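PDB 3ZBQ: Phikz039 from Pseudomonas phage phikz, which is PhuZ, a phage-encoded relative of tubulin, modelled here with a bound guanosine-5'-diphosphate. Local coordinates for residues S155-Y166 / V219-C227. Sequence-based numbering, arbitrary orientation.
Sequences SSVSKVPMIINY and VQTVQLHVC
Val219 sends CG1 into the turn that ends helix 138-158, 3.4 Å from Ser155 O, and opens an example of how a parallel strand pair is held by backbone bonds and apolar packing together, with an asparagine side chain and two waters taking over at the far end. The Ser155 carbonyl also takes a weak bond from Val160 N, part of the Schellman motif whose C-prime residue is Lys159. With CG1 anti to the backbone N (chi1 174°), the methyl of Val219 also touches Pro161 CD, the two side chains crossing at about a right angle. Next in line, Ser155 OG accepts a hydrogen bond from Met162 N at 3.0 Å and is also hydrogen-bonded to Phe151 O, tying the helix end to the residue just before the strand.

Strand pairing begins where Val222 N donates to Met162 O (3.0 Å) and Ile164 N to Val222 O. Beside them Val222 CG2 packs on Ile163 CG1 (3.7 Å), while Ile163 CG2 meets Leu224 CB at 3.6 Å. Leu224 N continues the pattern to Ile164 O. Further on the backbone pairing gives way: Leu224 O accepts Asn165 ND2 at 2.9 Å, from above its carbonyl plane, and a water that takes the N-H of Tyr166 also donates to Leu224 O. A second water bridges ND2 to Val226 N, and Asn165 OD1 is hydrogen-bonded to His167 NE2.

The result is the parallel pair after which the mixed sheet of this tubulin-like fold turns antiparallel, at strand 275-281.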
ATOM      1  N   SER A 155      -9.489   5.466   6.398  1.00  4.82           N
ATOM      2  CA  SER A 155     -10.828   4.901   6.210  1.00  4.76           C
ATOM      3  C   SER A 155     -11.861   5.803   6.876  1.00  8.01           C
ATOM      4  O   SER A 155     -12.911   6.122   6.294  1.00  7.77           O
ATOM      5  CB  SER A 155     -10.923   3.499   6.825  1.00  5.99           C
ATOM      6  OG  SER A 155     -10.022   2.588   6.220  1.00  5.34           O
ATOM      7  N   SER A 156     -11.566   6.199   8.107  1.00  6.95           N
ATOM      8  CA  SER A 156     -12.470   7.034   8.887  1.00  7.60           C
ATOM      9  C   SER A 156     -12.647   8.426   8.298  1.00  7.91           C
ATOM     10  O   SER A 156     -13.771   8.891   8.138  1.00  7.03           O
ATOM     11  CB  SER A 156     -12.001   7.141  10.337  1.00  8.70           C
ATOM     12  OG  SER A 156     -11.958   5.868  10.951  1.00 12.76           O
ATOM     13  N   VAL A 157     -11.539   9.092   7.986  1.00  5.90           N
ATOM     14  CA  VAL A 157     -11.575  10.470   7.507  1.00  6.96           C
ATOM     15  C   VAL A 157     -12.202  10.585   6.115  1.00  9.77           C
ATOM     16  O   VAL A 157     -12.998  11.498   5.850  1.00 10.57           O
ATOM     17  CB  VAL A 157     -10.164  11.100   7.529  1.00  9.03           C
ATOM     18  CG1 VAL A 157     -10.160  12.410   6.776  1.00 11.79           C
ATOM     19  CG2 VAL A 157      -9.714  11.299   8.973  1.00  9.89           C
ATOM     20  N   SER A 158     -11.880   9.637   5.236  1.00  7.81           N
ATOM     21  CA  SER A 158     -12.419   9.668   3.878  1.00  7.30           C
ATOM     22  C   SER A 158     -13.798   9.029   3.794  1.00  7.81           C
ATOM     23  O   SER A 158     -14.465   9.139   2.756  1.00  8.15           O
ATOM     24  CB  SER A 158     -11.467   9.016   2.868  1.00  7.94           C
ATOM     25  OG  SER A 158     -11.397   7.613   3.035  1.00  6.69           O
ATOM     26  N   LYS A 159     -14.215   8.371   4.879  1.00  7.19           N
ATOM     27  CA  LYS A 159     -15.535   7.724   4.970  1.00  8.96           C
ATOM     28  C   LYS A 159     -15.734   6.616   3.940  1.00  8.43           C
ATOM     29  O   LYS A 159     -16.862   6.334   3.516  1.00  8.92           O
ATOM     30  CB  LYS A 159     -16.653   8.759   4.861  1.00  8.64           C
ATOM     31  CG  LYS A 159     -16.411   9.993   5.718  1.00  9.94           C
ATOM     32  CD  LYS A 159     -17.493  11.013   5.499  1.00 19.50           C
ATOM     33  CE  LYS A 159     -17.079  12.333   6.077  1.00 21.16           C
ATOM     34  NZ  LYS A 159     -18.209  13.298   6.060  1.00 25.85           N
ATOM     35  N   VAL A 160     -14.630   5.992   3.547  1.00  6.90           N
ATOM     36  CA  VAL A 160     -14.629   4.927   2.558  1.00  7.01           C
ATOM     37  C   VAL A 160     -13.608   3.920   3.057  1.00  7.56           C
ATOM     38  O   VAL A 160     -12.480   4.309   3.382  1.00  5.86           O
ATOM     39  CB  VAL A 160     -14.159   5.449   1.181  1.00  7.74           C
ATOM     40  CG1 VAL A 160     -13.969   4.296   0.205  1.00  6.97           C
ATOM     41  CG2 VAL A 160     -15.125   6.475   0.609  1.00  7.15           C
ATOM     42  N   PRO A 161     -13.984   2.631   3.139  1.00  6.54           N
ATOM     43  CA  PRO A 161     -13.020   1.631   3.624  1.00  6.56           C
ATOM     44  C   PRO A 161     -11.750   1.641   2.779  1.00  6.35           C
ATOM     45  O   PRO A 161     -11.805   1.615   1.545  1.00  7.41           O
ATOM     46  CB  PRO A 161     -13.767   0.301   3.442  1.00  7.01           C
ATOM     47  CG  PRO A 161     -15.222   0.690   3.468  1.00  7.54           C
ATOM     48  CD  PRO A 161     -15.270   2.016   2.762  1.00  7.62           C
ATOM     49  N   MET A 162     -10.602   1.709   3.438  1.00  5.93           N
ATOM     50  CA  MET A 162      -9.352   1.683   2.714  1.00  3.83           C
ATOM     51  C   MET A 162      -8.973   0.235   2.445  1.00  4.10           C
ATOM     52  O   MET A 162      -8.849  -0.565   3.371  1.00  3.67           O
ATOM     53  CB  MET A 162      -8.250   2.389   3.517  1.00  4.85           C
ATOM     54  CG  MET A 162      -6.979   2.468   2.762  1.00  4.77           C
ATOM     55  SD  MET A 162      -5.808   3.573   3.536  1.00  6.15           S
ATOM     56  CE  MET A 162      -4.449   3.279   2.418  1.00  7.91           C
ATOM     57  N   ILE A 163      -8.812  -0.100   1.169  1.00  4.70           N
ATOM     58  CA  ILE A 163      -8.532  -1.469   0.760  1.00  4.92           C
ATOM     59  C   ILE A 163      -7.026  -1.654   0.634  1.00  6.36           C
ATOM     60  O   ILE A 163      -6.368  -0.961  -0.147  1.00  5.39           O
ATOM     61  CB  ILE A 163      -9.180  -1.782  -0.610  1.00  7.03           C
ATOM     62  CG1 ILE A 163     -10.694  -1.604  -0.548  1.00  6.48           C
ATOM     63  CG2 ILE A 163      -8.796  -3.183  -1.088  1.00  5.62           C
ATOM     64  CD1 ILE A 163     -11.336  -1.508  -1.916  1.00  5.81           C
ATOM     65  N   ILE A 164      -6.478  -2.599   1.395  1.00  5.77           N
ATOM     66  CA  ILE A 164      -5.054  -2.878   1.308  1.00  5.37           C
ATOM     67  C   ILE A 164      -4.790  -4.327   0.889  1.00  6.05           C
ATOM     68  O   ILE A 164      -5.416  -5.276   1.390  1.00  5.84           O
ATOM     69  CB  ILE A 164      -4.308  -2.534   2.628  1.00  6.15           C
ATOM     70  CG1 ILE A 164      -4.697  -3.505   3.742  1.00  6.85           C
ATOM     71  CG2 ILE A 164      -4.604  -1.101   3.056  1.00  5.54           C
ATOM     72  CD1 ILE A 164      -3.778  -3.422   4.974  1.00 11.41           C
ATOM     73  N   ASN A 165      -3.885  -4.472  -0.074  1.00  6.22           N
ATOM     74  CA  ASN A 165      -3.350  -5.767  -0.461  1.00  5.90           C
ATOM     75  C   ASN A 165      -1.988  -5.874   0.217  1.00  6.43           C
ATOM     76  O   ASN A 165      -1.054  -5.144  -0.130  1.00  5.28           O
ATOM     77  CB  ASN A 165      -3.254  -5.853  -1.987  1.00  6.90           C
ATOM     78  CG  ASN A 165      -2.585  -7.118  -2.462  1.00  7.44           C
ATOM     79  OD1 ASN A 165      -1.431  -7.092  -2.892  1.00  6.85           O
ATOM     80  ND2 ASN A 165      -3.302  -8.235  -2.403  1.00  7.85           N
ATOM     81  N   TYR A 166      -1.888  -6.762   1.207  1.00  5.42           N
ATOM     82  CA  TYR A 166      -0.766  -6.742   2.152  1.00  6.37           C
ATOM     83  C   TYR A 166       0.316  -7.786   1.885  1.00  5.49           C
ATOM     84  O   TYR A 166       0.029  -8.969   1.657  1.00  5.14           O
ATOM     85  CB  TYR A 166      -1.289  -6.895   3.588  1.00  5.93           C
ATOM     86  CG  TYR A 166      -0.167  -6.946   4.611  1.00  5.67           C
ATOM     87  CD1 TYR A 166       0.490  -5.788   4.999  1.00  5.31           C
ATOM     88  CD2 TYR A 166       0.234  -8.154   5.178  1.00  5.92           C
ATOM     89  CE1 TYR A 166       1.521  -5.820   5.931  1.00  6.37           C
ATOM     90  CE2 TYR A 166       1.266  -8.201   6.113  1.00  8.14           C
ATOM     91  CZ  TYR A 166       1.899  -7.035   6.485  1.00  7.51           C
ATOM     92  OH  TYR A 166       2.932  -7.071   7.406  1.00  7.78           O
ATOM     93  N   VAL A 219     -17.025   1.176   8.587  1.00  9.51           N
ATOM     94  CA  VAL A 219     -16.143   1.831   7.631  1.00  8.43           C
ATOM     95  C   VAL A 219     -14.738   1.823   8.226  1.00  9.41           C
ATOM     96  O   VAL A 219     -14.414   2.612   9.116  1.00 13.33           O
ATOM     97  CB  VAL A 219     -16.606   3.256   7.295  1.00 11.17           C
ATOM     98  CG1 VAL A 219     -15.580   3.959   6.409  1.00 11.46           C
ATOM     99  CG2 VAL A 219     -17.963   3.201   6.579  1.00 10.09           C
ATOM    100  N   GLN A 220     -13.919   0.896   7.743  1.00  8.99           N
ATOM    101  CA  GLN A 220     -12.620   0.628   8.354  1.00  9.73           C
ATOM    102  C   GLN A 220     -11.716  -0.054   7.331  1.00  9.04           C
ATOM    103  O   GLN A 220     -12.154  -0.352   6.223  1.00  8.09           O
ATOM    104  CB  GLN A 220     -12.800  -0.280   9.578  1.00  9.15           C
ATOM    105  CG  GLN A 220     -13.241  -1.676   9.207  1.00 14.31           C
ATOM    106  CD  GLN A 220     -13.461  -2.582  10.408  1.00 17.12           C
ATOM    107  OE1 GLN A 220     -13.367  -2.152  11.555  1.00 22.24           O
ATOM    108  NE2 GLN A 220     -13.769  -3.848  10.139  1.00 20.67           N
ATOM    109  N   THR A 221     -10.461  -0.304   7.695  1.00  5.03           N
ATOM    110  CA  THR A 221      -9.532  -0.959   6.773  1.00  6.36           C
ATOM    111  C   THR A 221     -10.034  -2.356   6.426  1.00  7.89           C
ATOM    112  O   THR A 221     -10.512  -3.099   7.298  1.00  7.57           O
ATOM    113  CB  THR A 221      -8.118  -1.070   7.365  1.00  5.33           C
ATOM    114  OG1 THR A 221      -7.750   0.180   7.957  1.00  5.42           O
ATOM    115  CG2 THR A 221      -7.105  -1.412   6.273  1.00  5.48           C
ATOM    116  N   VAL A 222      -9.952  -2.704   5.147  1.00  5.44           N
ATOM    117  CA  VAL A 222     -10.255  -4.053   4.726  1.00  4.65           C
ATOM    118  C   VAL A 222      -9.099  -4.603   3.910  1.00  5.73           C
ATOM    119  O   VAL A 222      -8.262  -3.847   3.402  1.00  6.17           O
ATOM    120  CB  VAL A 222     -11.571  -4.100   3.931  1.00  5.51           C
ATOM    121  CG1 VAL A 222     -12.736  -3.789   4.858  1.00  5.90           C
ATOM    122  CG2 VAL A 222     -11.516  -3.108   2.770  1.00  4.97           C
ATOM    123  N   GLN A 223      -9.021  -5.925   3.819  1.00  5.80           N
ATOM    124  CA  GLN A 223      -7.900  -6.546   3.127  1.00  5.94           C
ATOM    125  C   GLN A 223      -8.309  -7.196   1.804  1.00  6.79           C
ATOM    126  O   GLN A 223      -9.332  -7.888   1.724  1.00  7.21           O
ATOM    127  CB  GLN A 223      -7.214  -7.562   4.048  1.00  6.79           C
ATOM    128  CG  GLN A 223      -5.949  -8.156   3.478  1.00  7.27           C
ATOM    129  CD  GLN A 223      -5.072  -8.759   4.551  1.00  7.22           C
ATOM    130  OE1 GLN A 223      -5.313  -8.558   5.744  1.00  9.89           O
ATOM    131  NE2 GLN A 223      -4.061  -9.504   4.140  1.00  5.74           N
ATOM    132  N   LEU A 224      -7.512  -6.957   0.765  1.00  5.41           N
ATOM    133  CA  LEU A 224      -7.761  -7.530  -0.552  1.00  7.14           C
ATOM    134  C   LEU A 224      -6.862  -8.727  -0.792  1.00  7.08           C
ATOM    135  O   LEU A 224      -5.631  -8.628  -0.688  1.00  7.19           O
ATOM    136  CB  LEU A 224      -7.521  -6.497  -1.654  1.00  5.13           C
ATOM    137  CG  LEU A 224      -7.454  -7.074  -3.064  1.00  4.11           C
ATOM    138  CD1 LEU A 224      -8.850  -7.577  -3.474  1.00  3.55           C
ATOM    139  CD2 LEU A 224      -6.970  -6.009  -4.022  1.00  5.80           C
ATOM    140  N   HIS A 225      -7.489  -9.855  -1.101  1.00  5.09           N
ATOM    141  CA  HIS A 225      -6.769 -11.081  -1.407  1.00  6.89           C
ATOM    142  C   HIS A 225      -6.939 -11.430  -2.882  1.00  7.77           C
ATOM    143  O   HIS A 225      -8.060 -11.677  -3.347  1.00  7.21           O
ATOM    144  CB  HIS A 225      -7.294 -12.235  -0.545  1.00  8.07           C
ATOM    145  CG  HIS A 225      -7.337 -11.929   0.922  1.00  9.00           C
ATOM    146  ND1 HIS A 225      -6.312 -12.272   1.783  1.00  9.71           N
ATOM    147  CD2 HIS A 225      -8.278 -11.319   1.679  1.00  9.05           C
ATOM    148  CE1 HIS A 225      -6.623 -11.881   3.008  1.00 11.27           C
ATOM    149  NE2 HIS A 225      -7.814 -11.304   2.971  1.00 10.67           N
ATOM    150  N   VAL A 226      -5.834 -11.449  -3.620  1.00  7.08           N
ATOM    151  CA  VAL A 226      -5.868 -11.854  -5.019  1.00  7.50           C
ATOM    152  C   VAL A 226      -5.648 -13.358  -5.108  1.00  8.39           C
ATOM    153  O   VAL A 226      -4.584 -13.856  -4.742  1.00  9.22           O
ATOM    154  CB  VAL A 226      -4.826 -11.101  -5.864  1.00  6.86           C
ATOM    155  CG1 VAL A 226      -4.889 -11.562  -7.324  1.00  8.50           C
ATOM    156  CG2 VAL A 226      -5.061  -9.598  -5.783  1.00  6.54           C
ATOM    157  N   CYS A 227      -6.671 -14.074  -5.572  1.00  7.65           N
ATOM    158  CA  CYS A 227      -6.657 -15.539  -5.563  1.00 11.10           C
ATOM    159  C   CYS A 227      -6.679 -16.076  -6.986  1.00 12.47           C
ATOM    160  O   CYS A 227      -7.475 -15.620  -7.806  1.00 11.61           O
ATOM    161  CB  CYS A 227      -7.874 -16.077  -4.797  1.00 10.64           C
ATOM    162  SG  CYS A 227      -8.070 -15.390  -3.127  1.00 10.88           S
TER
HETATM  163  O   HOH W   1     -12.169   2.975  10.561  1.00 19.40           O
HETATM  164  O   HOH W   2      -3.086 -11.055  -2.637  1.00 10.31           O
HETATM  165  O   HOH W   3      -3.622  -9.104   1.164  1.00  6.08           O